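Local coordinates for GphF Dehydratase 1 (Archangium violaceum, PDB 6MBF), which probably dehydrates the polyketide intermediate in the gephyronic acid polyketide synthase, with a further role in olefin rearrangement, at residues D72-D78 against R127-L133; S193-L198 against L234-R240; V225-R231 against V277-K283; L50-L55 against L203-F207. All coordinates share one frame; numbering follows the deposited sequence.

Interaction 1. Residues D72-D78 against R127-L133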
loop_
_atom_site.group_PDB
_atom_site.type_symbol
_atom_site.label_atom_id
_atom_site.label_comp_id
_atom_site.label_asym_id
_atom_site.label_seq_id
_atom_site.Cartn_x
_atom_site.Cartn_y
_atom_site.Cartn_z
ATOM N N ASP A 72 14.146 -15.236 1.256
ATOM C CA ASP A 72 14.163 -14.457 2.485
ATOM C C ASP A 72 12.994 -13.480 2.509
ATOM O O ASP A 72 12.482 -13.062 1.466
ATOM C CB ASP A 72 15.480 -13.697 2.625
ATOM C CG ASP A 72 16.662 -14.617 2.851
ATOM O OD1 ASP A 72 17.806 -14.115 2.867
ATOM O OD2 ASP A 72 16.448 -15.845 2.994
ATOM N N THR A 73 12.570 -13.119 3.716
ATOM C CA THR A 73 11.498 -12.144 3.863
ATOM C C THR A 73 12.002 -10.746 3.509
ATOM O O THR A 73 13.162 -10.403 3.755
ATOM C CB THR A 73 10.957 -12.148 5.289
ATOM O OG1 THR A 73 11.866 -11.441 6.140
ATOM C CG2 THR A 73 10.771 -13.572 5.807
ATOM N N LEU A 74 11.124 -9.939 2.925
ATOM C CA LEU A 74 11.401 -8.535 2.655
ATOM C C LEU A 74 10.731 -7.685 3.727
ATOM O O LEU A 74 9.576 -7.924 4.083
ATOM C CB LEU A 74 10.880 -8.134 1.275
ATOM C CG LEU A 74 11.306 -8.964 0.061
ATOM C CD1 LEU A 74 10.551 -8.525 -1.187
ATOM C CD2 LEU A 74 12.793 -8.823 -0.149
ATOM N N ILE A 75 11.446 -6.681 4.228
ATOM C CA ILE A 75 10.984 -5.900 5.370
ATOM C C ILE A 75 11.046 -4.413 5.044
ATOM O O ILE A 75 12.034 -3.928 4.484
ATOM C CB ILE A 75 11.823 -6.207 6.624
ATOM C CG1 ILE A 75 11.715 -7.694 6.986
ATOM C CG2 ILE A 75 11.372 -5.343 7.782
ATOM C CD1 ILE A 75 12.925 -8.221 7.742
ATOM N N VAL A 76 9.988 -3.685 5.397
ATOM C CA VAL A 76 10.016 -2.227 5.389
ATOM C C VAL A 76 9.577 -1.768 6.773
ATOM O O VAL A 76 8.579 -2.265 7.297
ATOM C CB VAL A 76 9.107 -1.616 4.297
ATOM C CG1 VAL A 76 9.429 -0.138 4.127
ATOM C CG2 VAL A 76 9.266 -2.342 2.959
ATOM N N GLU A 77 10.325 -0.843 7.374
ATOM C CA GLU A 77 9.994 -0.345 8.705
ATOM C C GLU A 77 10.008 1.179 8.725
ATOM O O GLU A 77 10.590 1.831 7.853
ATOM C CB GLU A 77 10.968 -0.893 9.767
ATOM C CG GLU A 77 10.838 -2.387 10.019
ATOM C CD GLU A 77 11.812 -2.890 11.069
ATOM O OE1 GLU A 77 11.547 -3.951 11.674
ATOM O OE2 GLU A 77 12.843 -2.223 11.287
ATOM N N ASP A 78 9.343 1.740 9.741
ATOM C CA ASP A 78 9.430 3.173 10.045
ATOM C C ASP A 78 8.968 4.022 8.868
ATOM O O ASP A 78 9.609 5.016 8.519
ATOM C CB ASP A 78 10.855 3.588 10.435
ATOM C CG ASP A 78 11.281 3.083 11.788
ATOM O OD1 ASP A 78 12.506 2.895 11.973
ATOM O OD2 ASP A 78 10.413 2.885 12.661
ATOM N N ARG A 127 12.841 2.494 6.162
ATOM C CA ARG A 127 14.021 1.638 6.164
ATOM C C ARG A 127 13.665 0.290 5.561
ATOM O O ARG A 127 12.512 -0.139 5.615
ATOM C CB ARG A 127 14.569 1.452 7.579
ATOM C CG ARG A 127 14.790 2.750 8.311
ATOM C CD ARG A 127 15.029 2.506 9.792
ATOM N NE ARG A 127 14.804 3.717 10.576
ATOM C CZ ARG A 127 15.711 4.673 10.743
ATOM N NH1 ARG A 127 16.904 4.561 10.174
ATOM N NH2 ARG A 127 15.425 5.742 11.470
ATOM N N ILE A 128 14.653 -0.365 4.957
ATOM C CA ILE A 128 14.432 -1.668 4.341
ATOM C C ILE A 128 15.397 -2.678 4.945
ATOM O O ILE A 128 16.492 -2.334 5.405
ATOM C CB ILE A 128 14.573 -1.635 2.803
ATOM C CG1 ILE A 128 15.858 -0.913 2.387
ATOM C CG2 ILE A 128 13.332 -0.993 2.146
ATOM C CD1 ILE A 128 16.148 -1.017 0.897
ATOM N N ALA A 129 14.975 -3.935 4.947
ATOM C CA ALA A 129 15.796 -5.017 5.470
ATOM C C ALA A 129 15.340 -6.318 4.829
ATOM O O ALA A 129 14.319 -6.376 4.138
ATOM C CB ALA A 129 15.726 -5.090 6.997
ATOM N N ARG A 130 16.120 -7.365 5.074
ATOM C CA ARG A 130 15.869 -8.685 4.528
ATOM C C ARG A 130 16.355 -9.694 5.555
ATOM O O ARG A 130 17.426 -9.515 6.140
ATOM C CB ARG A 130 16.589 -8.852 3.188
ATOM C CG ARG A 130 16.111 -9.990 2.338
ATOM C CD ARG A 130 16.446 -9.686 0.898
ATOM N NE ARG A 130 16.324 -10.862 0.054
ATOM C CZ ARG A 130 16.546 -10.854 -1.251
ATOM N NH1 ARG A 130 16.886 -9.722 -1.855
ATOM N NH2 ARG A 130 16.415 -11.970 -1.955
ATOM N N ARG A 131 15.563 -10.734 5.793
ATOM C CA ARG A 131 15.886 -11.707 6.829
ATOM C C ARG A 131 15.584 -13.109 6.327
ATOM O O ARG A 131 14.588 -13.325 5.632
ATOM C CB ARG A 131 15.095 -11.433 8.117
ATOM C CG ARG A 131 15.416 -12.389 9.248
ATOM C CD ARG A 131 14.617 -12.089 10.506
ATOM N NE ARG A 131 13.216 -12.483 10.395
ATOM C CZ ARG A 131 12.208 -11.623 10.309
ATOM N NH1 ARG A 131 12.453 -10.323 10.321
ATOM N NH2 ARG A 131 10.960 -12.062 10.217
ATOM N N GLN A 132 16.441 -14.061 6.686
ATOM C CA GLN A 132 16.213 -15.444 6.288
ATOM C C GLN A 132 14.971 -15.992 6.981
ATOM O O GLN A 132 14.710 -15.697 8.151
ATOM C CB GLN A 132 17.437 -16.302 6.612
ATOM C CG GLN A 132 17.710 -17.381 5.573
ATOM C CD GLN A 132 19.153 -17.864 5.578
ATOM O OE1 GLN A 132 20.090 -17.075 5.731
ATOM N NE2 GLN A 132 19.337 -19.167 5.406
ATOM N N LEU A 133 14.203 -16.791 6.245
ATOM C CA LEU A 133 12.879 -17.247 6.679
ATOM C C LEU A 133 12.879 -17.977 8.026
ATOM O O LEU A 133 13.792 -18.739 8.337
ATOM C CB LEU A 133 12.271 -18.145 5.598
ATOM C CG LEU A 133 13.206 -19.196 4.990
ATOM C CD1 LEU A 133 13.103 -20.532 5.721
ATOM C CD2 LEU A 133 12.938 -19.365 3.499
#
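Two antiparallel strands of the first hotdog, residues 73-77 and 127-131, pair here from Thr73-Arg131 to Glu77-Arg127, their directions 156° apart. Three hydrogen-bonded pairs are bonded both ways; Glu77 N, for example, meets Arg127 O at 2.9 Å. At one end Arg127 NE donates to Asp78 OD1 at 2.8 Å, a salt bridge that uses the anti lone pair of that oxygen. The carboxylate stands nearly upright to the guanidinium, 82° between planes, and Glu102 takes NH1. A leucine in place of Arg127 would probably leave both Asp78 and Glu102 without their cationic mate. At the far end Arg130, fully extended, runs alongside Leu74, CD lying 3.9 Å from Leu74 CD2. Its NH2 binds Asn69 O, while its buried NE finds no partner. A bend at chi3 (74°) brings the Arg131 guanidinium over Thr73 OG1, which is 4.1 Å from that plane, and both residues bind Glu233. NH1 of Arg131 also touches Ile75 CD1 at 3.4 Å. Val76 and Leu74 face helix 52-65 on the sheet side shared with Ile128, as in a hotdog fold, where the antiparallel sheet wraps around a central helix.

Interaction 2. Residues S193-L198 against L234-R240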
loop_
_atom_site.group_PDB
_atom_site.type_symbol
_atom_site.label_atom_id
_atom_site.label_comp_id
_atom_site.label_asym_id
_atom_site.label_seq_id
_atom_site.Cartn_x
_atom_site.Cartn_y
_atom_site.Cartn_z
ATOM N N SER A 193 0.920 -10.703 -11.655
ATOM C CA SER A 193 1.557 -11.224 -10.447
ATOM C C SER A 193 3.074 -11.276 -10.576
ATOM O O SER A 193 3.783 -11.162 -9.569
ATOM C CB SER A 193 1.008 -12.613 -10.104
ATOM O OG SER A 193 1.489 -13.596 -11.006
ATOM N N ALA A 194 3.594 -11.450 -11.790
ATOM C CA ALA A 194 5.038 -11.457 -11.968
ATOM C C ALA A 194 5.655 -10.070 -11.850
ATOM O O ALA A 194 6.884 -9.960 -11.794
ATOM C CB ALA A 194 5.399 -12.064 -13.325
ATOM N N SER A 195 4.844 -9.015 -11.803
ATOM C CA SER A 195 5.380 -7.666 -11.902
ATOM C C SER A 195 5.663 -7.019 -10.556
ATOM O O SER A 195 6.508 -6.118 -10.490
ATOM C CB SER A 195 4.419 -6.767 -12.690
ATOM O OG SER A 195 4.309 -7.204 -14.032
ATOM N N TYR A 196 4.981 -7.441 -9.497
ATOM C CA TYR A 196 5.060 -6.791 -8.196
ATOM C C TYR A 196 5.501 -7.785 -7.130
ATOM O O TYR A 196 5.217 -8.985 -7.215
ATOM C CB TYR A 196 3.702 -6.202 -7.769
ATOM C CG TYR A 196 3.183 -5.092 -8.652
ATOM C CD1 TYR A 196 3.658 -3.792 -8.528
ATOM C CD2 TYR A 196 2.206 -5.344 -9.607
ATOM C CE1 TYR A 196 3.169 -2.762 -9.346
ATOM C CE2 TYR A 196 1.712 -4.336 -10.418
ATOM C CZ TYR A 196 2.195 -3.045 -10.286
ATOM O OH TYR A 196 1.706 -2.040 -11.094
ATOM N N GLU A 197 6.163 -7.277 -6.091
ATOM C CA GLU A 197 6.383 -8.121 -4.928
ATOM C C GLU A 197 5.056 -8.435 -4.252
ATOM O O GLU A 197 4.724 -9.603 -4.026
ATOM C CB GLU A 197 7.356 -7.454 -3.960
ATOM C CG GLU A 197 8.606 -6.876 -4.645
ATOM C CD GLU A 197 9.500 -7.957 -5.266
ATOM O OE1 GLU A 197 10.401 -7.614 -6.062
ATOM O OE2 GLU A 197 9.301 -9.146 -4.975
ATOM N N LEU A 198 4.278 -7.400 -3.939
ATOM C CA LEU A 198 2.904 -7.555 -3.461
ATOM C C LEU A 198 2.055 -6.529 -4.193
ATOM O O LEU A 198 2.245 -5.322 -4.009
ATOM C CB LEU A 198 2.815 -7.355 -1.952
ATOM C CG LEU A 198 1.423 -7.567 -1.366
ATOM C CD1 LEU A 198 0.959 -9.004 -1.576
ATOM C CD2 LEU A 198 1.423 -7.217 0.095
ATOM N N LEU A 234 7.079 -9.265 4.088
ATOM C CA LEU A 234 6.525 -10.086 3.016
ATOM C C LEU A 234 7.296 -11.395 2.922
ATOM O O LEU A 234 8.526 -11.385 2.792
ATOM C CB LEU A 234 6.587 -9.351 1.676
ATOM C CG LEU A 234 5.983 -10.058 0.465
ATOM C CD1 LEU A 234 4.465 -10.221 0.598
ATOM C CD2 LEU A 234 6.318 -9.299 -0.810
ATOM N N ARG A 235 6.573 -12.517 2.972
ATOM C CA ARG A 235 7.188 -13.839 2.961
ATOM C C ARG A 235 6.994 -14.603 1.665
ATOM O O ARG A 235 7.641 -15.640 1.481
ATOM C CB ARG A 235 6.638 -14.705 4.102
ATOM C CG ARG A 235 6.617 -14.033 5.447
ATOM C CD ARG A 235 6.378 -15.056 6.541
ATOM N NE ARG A 235 6.643 -14.500 7.862
ATOM C CZ ARG A 235 6.998 -15.226 8.914
ATOM N NH1 ARG A 235 7.138 -16.540 8.791
ATOM N NH2 ARG A 235 7.222 -14.642 10.083
ATOM N N ALA A 236 6.083 -14.172 0.801
ATOM C CA ALA A 236 5.886 -14.804 -0.496
ATOM C C ALA A 236 5.609 -13.716 -1.522
ATOM O O ALA A 236 4.876 -12.766 -1.236
ATOM C CB ALA A 236 4.730 -15.812 -0.462
ATOM N N ARG A 237 6.209 -13.845 -2.703
ATOM C CA ARG A 237 6.057 -12.864 -3.768
ATOM C C ARG A 237 4.944 -13.281 -4.729
ATOM O O ARG A 237 4.601 -14.459 -4.847
ATOM C CB ARG A 237 7.362 -12.698 -4.546
ATOM C CG ARG A 237 8.622 -12.974 -3.746
ATOM C CD ARG A 237 9.146 -11.750 -3.025
ATOM N NE ARG A 237 10.551 -11.924 -2.649
ATOM C CZ ARG A 237 11.579 -11.576 -3.421
ATOM N NH1 ARG A 237 12.827 -11.771 -3.007
ATOM N NH2 ARG A 237 11.360 -11.022 -4.606
ATOM N N GLY A 238 4.379 -12.290 -5.414
ATOM C CA GLY A 238 3.444 -12.548 -6.495
ATOM C C GLY A 238 2.118 -13.160 -6.092
ATOM O O GLY A 238 1.497 -13.856 -6.899
ATOM N N VAL A 239 1.660 -12.905 -4.873
ATOM C CA VAL A 239 0.407 -13.479 -4.387
ATOM C C VAL A 239 -0.771 -12.731 -4.999
ATOM O O VAL A 239 -0.740 -11.503 -5.131
ATOM C CB VAL A 239 0.379 -13.425 -2.847
ATOM C CG1 VAL A 239 -0.983 -13.844 -2.322
ATOM C CG2 VAL A 239 1.474 -14.318 -2.268
ATOM N N ARG A 240 -1.821 -13.471 -5.394
ATOM C CA ARG A 240 -2.994 -12.887 -6.033
ATOM C C ARG A 240 -4.247 -12.959 -5.175
ATOM O O ARG A 240 -5.266 -12.364 -5.545
ATOM C CB ARG A 240 -3.295 -13.586 -7.374
ATOM C CG ARG A 240 -2.078 -13.807 -8.270
ATOM C CD ARG A 240 -2.502 -14.267 -9.667
ATOM N NE ARG A 240 -3.210 -15.544 -9.651
ATOM C CZ ARG A 240 -3.830 -16.057 -10.708
ATOM N NH1 ARG A 240 -3.834 -15.392 -11.857
ATOM N NH2 ARG A 240 -4.450 -17.229 -10.617
HETATM O O HOH W 1 3.015 -11.375 -2.673
HETATM O O HOH W 2 12.041 -9.450 -7.139
#
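Glu197 and Gly238 form the tight centre where the loop 193-198 meets the loop 234-240. Gly238 N donates to Glu197 O at 3.0 Å, with 158° at the hydrogen. The same carbonyl receives a bond from a water that also donates to Ala236 O and accepts from Val239 N, so one solvent molecule ties three backbone groups together. The backbone N of Glu197 is held in turn by Glu56. Gly238 has a positive phi, and a beta carbon on it would lie 3.1 Å from Ser193 O, so a larger residue would fit poorly. Next to this bond, Leu234 CD2 packs on Glu197 CB at 3.8 Å and reaches Leu198 CB.

Both chains of the charged pair bend at chi2 (Glu197 -66°), which lays them side by side, pointing the same way. Arg237 NH2 reaches Glu197 OE2 at 2.8 Å from the syn side, but the approach is tilted out of both flat groups, whose planes stand 66° apart. A second water receives a weak bond from Arg237 NH2 and donates to Glu197 OE1 at 2.7 Å. Arg64 also binds that oxygen. The looser flank is the solvent side, where Ser193 CB merely touches Arg240 CG at 3.8 Å.

Glu197 is thus buried yet well matched: two arginines and a water grip its carboxylate, which would probably favour the charged form.

Interaction 3. Residues V225-R231 against V277-K283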
loop_
_atom_site.group_PDB
_atom_site.type_symbol
_atom_site.label_atom_id
_atom_site.label_comp_id
_atom_site.label_asym_id
_atom_site.label_seq_id
_atom_site.Cartn_x
_atom_site.Cartn_y
_atom_site.Cartn_z
ATOM N N VAL A 225 -6.621 8.158 5.492
ATOM C CA VAL A 225 -5.510 7.919 4.576
ATOM C C VAL A 225 -4.353 7.310 5.362
ATOM O O VAL A 225 -4.064 7.768 6.476
ATOM C CB VAL A 225 -5.093 9.229 3.887
ATOM C CG1 VAL A 225 -3.803 9.050 3.119
ATOM C CG2 VAL A 225 -6.209 9.707 2.968
ATOM N N PRO A 226 -3.666 6.289 4.844
ATOM C CA PRO A 226 -2.469 5.781 5.536
ATOM C C PRO A 226 -1.378 6.839 5.545
ATOM O O PRO A 226 -0.989 7.355 4.491
ATOM C CB PRO A 226 -2.063 4.557 4.705
ATOM C CG PRO A 226 -3.265 4.211 3.886
ATOM C CD PRO A 226 -4.008 5.486 3.658
ATOM N N LEU A 227 -0.909 7.188 6.743
ATOM C CA LEU A 227 0.187 8.133 6.900
ATOM C C LEU A 227 1.463 7.489 7.404
ATOM O O LEU A 227 2.527 8.106 7.307
ATOM C CB LEU A 227 -0.199 9.267 7.863
ATOM C CG LEU A 227 -1.146 10.331 7.301
ATOM C CD1 LEU A 227 -1.061 11.613 8.121
ATOM C CD2 LEU A 227 -0.848 10.599 5.827
ATOM N N GLY A 228 1.381 6.282 7.939
ATOM C CA GLY A 228 2.577 5.648 8.455
ATOM C C GLY A 228 2.342 4.169 8.620
ATOM O O GLY A 228 1.212 3.680 8.561
ATOM N N CYS A 229 3.444 3.460 8.826
ATOM C CA CYS A 229 3.408 2.018 9.038
ATOM C C CYS A 229 4.670 1.651 9.802
ATOM O O CYS A 229 5.773 1.969 9.343
ATOM C CB CYS A 229 3.348 1.309 7.686
ATOM S SG CYS A 229 3.252 -0.451 7.737
ATOM N N ALA A 230 4.523 1.002 10.964
ATOM C CA ALA A 230 5.709 0.633 11.736
ATOM C C ALA A 230 6.513 -0.455 11.031
ATOM O O ALA A 230 7.750 -0.394 11.003
ATOM C CB ALA A 230 5.324 0.191 13.150
ATOM N N ARG A 231 5.840 -1.445 10.447
ATOM C CA ARG A 231 6.552 -2.557 9.830
ATOM C C ARG A 231 5.632 -3.283 8.866
ATOM O O ARG A 231 4.459 -3.496 9.168
ATOM C CB ARG A 231 7.058 -3.531 10.898
ATOM C CG ARG A 231 7.917 -4.654 10.388
ATOM C CD ARG A 231 8.378 -5.483 11.577
ATOM N NE ARG A 231 8.834 -6.804 11.169
ATOM C CZ ARG A 231 10.109 -7.164 11.082
ATOM N NH1 ARG A 231 11.075 -6.304 11.386
ATOM N NH2 ARG A 231 10.416 -8.393 10.693
ATOM N N VAL A 277 1.523 -6.685 8.741
ATOM C CA VAL A 277 1.538 -5.226 8.797
ATOM C C VAL A 277 1.316 -4.826 10.249
ATOM O O VAL A 277 0.288 -5.177 10.840
ATOM C CB VAL A 277 0.465 -4.595 7.891
ATOM C CG1 VAL A 277 0.482 -3.085 8.047
ATOM C CG2 VAL A 277 0.683 -4.982 6.421
ATOM N N ASP A 278 2.280 -4.116 10.833
ATOM C CA ASP A 278 2.178 -3.661 12.214
ATOM C C ASP A 278 1.960 -2.157 12.248
ATOM O O ASP A 278 2.743 -1.399 11.666
ATOM C CB ASP A 278 3.439 -4.007 13.016
ATOM C CG ASP A 278 3.657 -5.498 13.141
ATOM O OD1 ASP A 278 4.829 -5.937 13.100
ATOM O OD2 ASP A 278 2.652 -6.226 13.265
ATOM N N ALA A 279 0.914 -1.732 12.959
ATOM C CA ALA A 279 0.652 -0.324 13.233
ATOM C C ALA A 279 0.561 0.498 11.942
ATOM O O ALA A 279 1.276 1.481 11.737
ATOM C CB ALA A 279 1.713 0.247 14.185
ATOM N N LEU A 280 -0.335 0.072 11.059
ATOM C CA LEU A 280 -0.781 0.961 10.003
ATOM C C LEU A 280 -1.481 2.156 10.643
ATOM O O LEU A 280 -2.435 1.987 11.405
ATOM C CB LEU A 280 -1.725 0.213 9.065
ATOM C CG LEU A 280 -2.392 1.058 7.979
ATOM C CD1 LEU A 280 -1.363 1.569 6.995
ATOM C CD2 LEU A 280 -3.483 0.265 7.263
ATOM N N GLN A 281 -0.991 3.357 10.368
ATOM C CA GLN A 281 -1.502 4.571 10.992
ATOM C C GLN A 281 -2.343 5.322 9.968
ATOM O O GLN A 281 -1.862 5.644 8.877
ATOM C CB GLN A 281 -0.345 5.419 11.524
ATOM C CG GLN A 281 0.331 4.764 12.734
ATOM C CD GLN A 281 1.838 4.952 12.769
ATOM O OE1 GLN A 281 2.604 4.030 12.466
ATOM N NE2 GLN A 281 2.272 6.140 13.162
ATOM N N LEU A 282 -3.608 5.569 10.305
ATOM C CA LEU A 282 -4.551 6.226 9.411
ATOM C C LEU A 282 -4.947 7.584 9.972
ATOM O O LEU A 282 -5.148 7.727 11.179
ATOM C CB LEU A 282 -5.814 5.380 9.225
ATOM C CG LEU A 282 -5.647 3.942 8.743
ATOM C CD1 LEU A 282 -7.028 3.264 8.684
ATOM C CD2 LEU A 282 -4.976 3.940 7.386
ATOM N N LYS A 283 -5.072 8.577 9.095
ATOM C CA LYS A 283 -5.509 9.898 9.523
ATOM C C LYS A 283 -6.461 10.473 8.485
ATOM O O LYS A 283 -6.266 10.278 7.282
ATOM C CB LYS A 283 -4.314 10.842 9.735
ATOM C CG LYS A 283 -4.697 12.175 10.353
ATOM C CD LYS A 283 -3.477 13.022 10.664
ATOM C CE LYS A 283 -3.879 14.315 11.355
ATOM N NZ LYS A 283 -2.689 15.123 11.732
#
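Strands 225-229 and 277-283 run antiparallel but strongly twisted, at 134°, and the pairing slips by one residue at a classic beta bulge where Leu227 and Gly228 both face Gln281. Leu227 N bonds Gln281 O at 2.8 Å, whereas Gly228 N makes only a weak bond of 3.4 Å to the same Gln281 O. A second classic bulge follows: Ala230 and Arg231 share Asp278, again through weak bonds from their N atoms to its O. The ladder recovers its grip in Asp278 N to Arg231 O, 2.8 Å and in the carbonyl plane.

On the face turned to helix 200-214, the ring of Pro226 crosses Leu282 obliquely and touches Leu280. Its CG meets Leu282 CD2 at 3.9 Å, and its CB meets Leu280 CD1 at 3.8 Å. Cys229 holds SG anti to its N (chi1 -178°), which carries the sulfur along the strand to Val277 CG1, 3.8 Å away. On the more open side, Leu227 CD1 lies across the lysine stem, 3.7 Å from Lys283 CB. Arg231 and Asp278 run side by side with guanidinium and carboxylate 24° from coplanar, but their charged ends look elsewhere: Arg231 binds Glu233 and Asp278 binds Arg265, while Glu77 is close to Arg231 but modelled too near for that bond to be relied on.

Leu280 and Leu282 press on helix 200-214. The pair belongs to the sheet of the second hotdog, and Leu227 and Cys229 also bond to Val81 and Val79 of strand 73-81, as expected where two hotdogs join in a double-hotdog dehydratase.

Interaction 4. Residues L50-L55 against L203-F207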
loop_
_atom_site.group_PDB
_atom_site.type_symbol
_atom_site.label_atom_id
_atom_site.label_comp_id
_atom_site.label_asym_id
_atom_site.label_seq_id
_atom_site.Cartn_x
_atom_site.Cartn_y
_atom_site.Cartn_z
ATOM N N LEU A 50 -2.060 6.018 -4.300
ATOM C CA LEU A 50 -2.257 5.267 -3.064
ATOM C C LEU A 50 -0.930 5.052 -2.339
ATOM O O LEU A 50 0.092 4.747 -2.959
ATOM C CB LEU A 50 -2.898 3.911 -3.365
ATOM C CG LEU A 50 -4.380 3.831 -3.735
ATOM C CD1 LEU A 50 -4.707 2.404 -4.139
ATOM C CD2 LEU A 50 -5.222 4.258 -2.548
ATOM N N GLY A 51 -0.956 5.208 -1.013
ATOM C CA GLY A 51 0.234 4.983 -0.202
ATOM C C GLY A 51 0.839 3.596 -0.330
ATOM O O GLY A 51 2.048 3.427 -0.144
ATOM N N VAL A 52 0.023 2.583 -0.649
ATOM C CA VAL A 52 0.570 1.243 -0.837
ATOM C C VAL A 52 1.583 1.211 -1.974
ATOM O O VAL A 52 2.449 0.332 -1.999
ATOM C CB VAL A 52 -0.547 0.193 -1.070
ATOM C CG1 VAL A 52 -1.289 -0.106 0.229
ATOM C CG2 VAL A 52 -1.512 0.632 -2.187
ATOM N N THR A 53 1.483 2.151 -2.922
ATOM C CA THR A 53 2.486 2.308 -3.966
ATOM C C THR A 53 3.885 2.413 -3.372
ATOM O O THR A 53 4.825 1.769 -3.854
ATOM C CB THR A 53 2.167 3.556 -4.794
ATOM O OG1 THR A 53 0.828 3.456 -5.310
ATOM C CG2 THR A 53 3.162 3.720 -5.943
ATOM N N TYR A 54 4.026 3.201 -2.304
ATOM C CA TYR A 54 5.335 3.412 -1.689
ATOM C C TYR A 54 5.812 2.158 -0.972
ATOM O O TYR A 54 7.009 1.848 -0.985
ATOM C CB TYR A 54 5.267 4.592 -0.716
ATOM C CG TYR A 54 4.629 5.813 -1.331
ATOM C CD1 TYR A 54 5.047 6.281 -2.570
ATOM C CD2 TYR A 54 3.588 6.482 -0.691
ATOM C CE1 TYR A 54 4.458 7.394 -3.155
ATOM C CE2 TYR A 54 2.989 7.599 -1.269
ATOM C CZ TYR A 54 3.430 8.050 -2.499
ATOM O OH TYR A 54 2.839 9.156 -3.080
ATOM N N LEU A 55 4.899 1.429 -0.331
ATOM C CA LEU A 55 5.295 0.184 0.320
ATOM C C LEU A 55 5.808 -0.824 -0.702
ATOM O O LEU A 55 6.822 -1.499 -0.466
ATOM C CB LEU A 55 4.115 -0.390 1.105
ATOM C CG LEU A 55 3.585 0.472 2.256
ATOM C CD1 LEU A 55 2.425 -0.223 2.959
ATOM C CD2 LEU A 55 4.711 0.758 3.241
ATOM N N LEU A 203 -2.856 -5.253 -1.550
ATOM C CA LEU A 203 -2.664 -4.677 -0.224
ATOM C C LEU A 203 -3.665 -3.557 0.047
ATOM O O LEU A 203 -4.190 -3.459 1.159
ATOM C CB LEU A 203 -1.226 -4.186 -0.057
ATOM C CG LEU A 203 -0.898 -3.716 1.360
ATOM C CD1 LEU A 203 -1.103 -4.840 2.380
ATOM C CD2 LEU A 203 0.534 -3.157 1.421
ATOM N N ASP A 204 -3.977 -2.734 -0.963
ATOM C CA ASP A 204 -5.030 -1.733 -0.790
ATOM C C ASP A 204 -6.357 -2.375 -0.408
ATOM O O ASP A 204 -7.087 -1.839 0.435
ATOM C CB ASP A 204 -5.206 -0.902 -2.060
ATOM C CG ASP A 204 -6.425 -0.002 -1.989
ATOM O OD1 ASP A 204 -6.367 1.031 -1.289
ATOM O OD2 ASP A 204 -7.445 -0.344 -2.628
ATOM N N ALA A 205 -6.697 -3.511 -1.024
ATOM C CA ALA A 205 -7.929 -4.206 -0.655
ATOM C C ALA A 205 -7.918 -4.611 0.820
ATOM O O ALA A 205 -8.933 -4.485 1.515
ATOM C CB ALA A 205 -8.127 -5.431 -1.553
ATOM N N CYS A 206 -6.769 -5.065 1.327
ATOM C CA CYS A 206 -6.671 -5.392 2.747
ATOM C C CYS A 206 -6.866 -4.151 3.611
ATOM O O CYS A 206 -7.565 -4.195 4.628
ATOM C CB CYS A 206 -5.324 -6.053 3.046
ATOM S SG CYS A 206 -5.080 -7.655 2.222
ATOM N N PHE A 207 -6.260 -3.030 3.221
ATOM C CA PHE A 207 -6.456 -1.806 3.989
ATOM C C PHE A 207 -7.902 -1.332 3.900
ATOM O O PHE A 207 -8.436 -0.793 4.876
ATOM C CB PHE A 207 -5.490 -0.716 3.512
ATOM C CG PHE A 207 -4.026 -0.988 3.830
ATOM C CD1 PHE A 207 -3.624 -2.133 4.518
ATOM C CD2 PHE A 207 -3.053 -0.090 3.418
ATOM C CE1 PHE A 207 -2.258 -2.367 4.799
ATOM C CE2 PHE A 207 -1.704 -0.315 3.692
ATOM C CZ PHE A 207 -1.306 -1.446 4.377
#
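Val52 CG1 sits beside the backbone N of its own residue (chi1 -74°), aimed at helix 200-214, while Asp204 throws its carboxylate back toward Leu50 with CG anti to N (chi1 171°). Val52 CG1 makes the closest approach: it touches Phe207 CE2 at 3.5 Å, obliquely to the ring, and Leu203 CD2 at 3.7 Å. Leu55 comes from the opposite direction to Phe207, its CD1 near the ring plane and 4.2 Å from Phe207 CZ. The Leu55 and Leu203 side chains cross at about a right angle, CD1 of Leu55 3.8 Å from CD2 of Leu203. Leu203 CG in turn lies over one face of the Phe207 ring, offset to its rim.

Leu50 crosses Asp204 likewise, both its methyls resting against Asp204 OD1 from the same side, CD1 at 3.6 Å. The Asp204 carboxylate is buried but bonded, OD1 to Tyr162 OH and OD2 to Gln208 NE2. With an alanine here, Tyr162 OH and Gln208 NE2 would probably lose their hydrogen-bonding partner, and a gap would open beside the Leu50 methyls. Two central helices, one from each hotdog, meet close to His41, and the Asp204-to-Gln208 spacing is consistent with the DxxxQ active-site motif of double-hotdog polyketide synthase dehydratases.

In the fold
Interaction 4 is the core of the set, wholly buried about 2 Å from the centre of the chain, and its contacts between segments are almost purely apolar. Interactions 1 and 3 are partly buried strand pairs held by backbone ladders; they share a seam, because strands 73-81 and 224-234 are neighbours, and the backbone bond between Asp78 and Ala230 spans it. Interaction 1 keeps a regular register, whereas interaction 3 is broken by bulges. Leu280 of interaction 3 packs on Phe207 of interaction 4. Interaction 2, partly buried, joins two loops through one backbone bond, a salt bridge and bridging waters; it meets interaction 1 where Leu234 N bonds Leu74 O, and interaction 4 through Leu198 on Leu203.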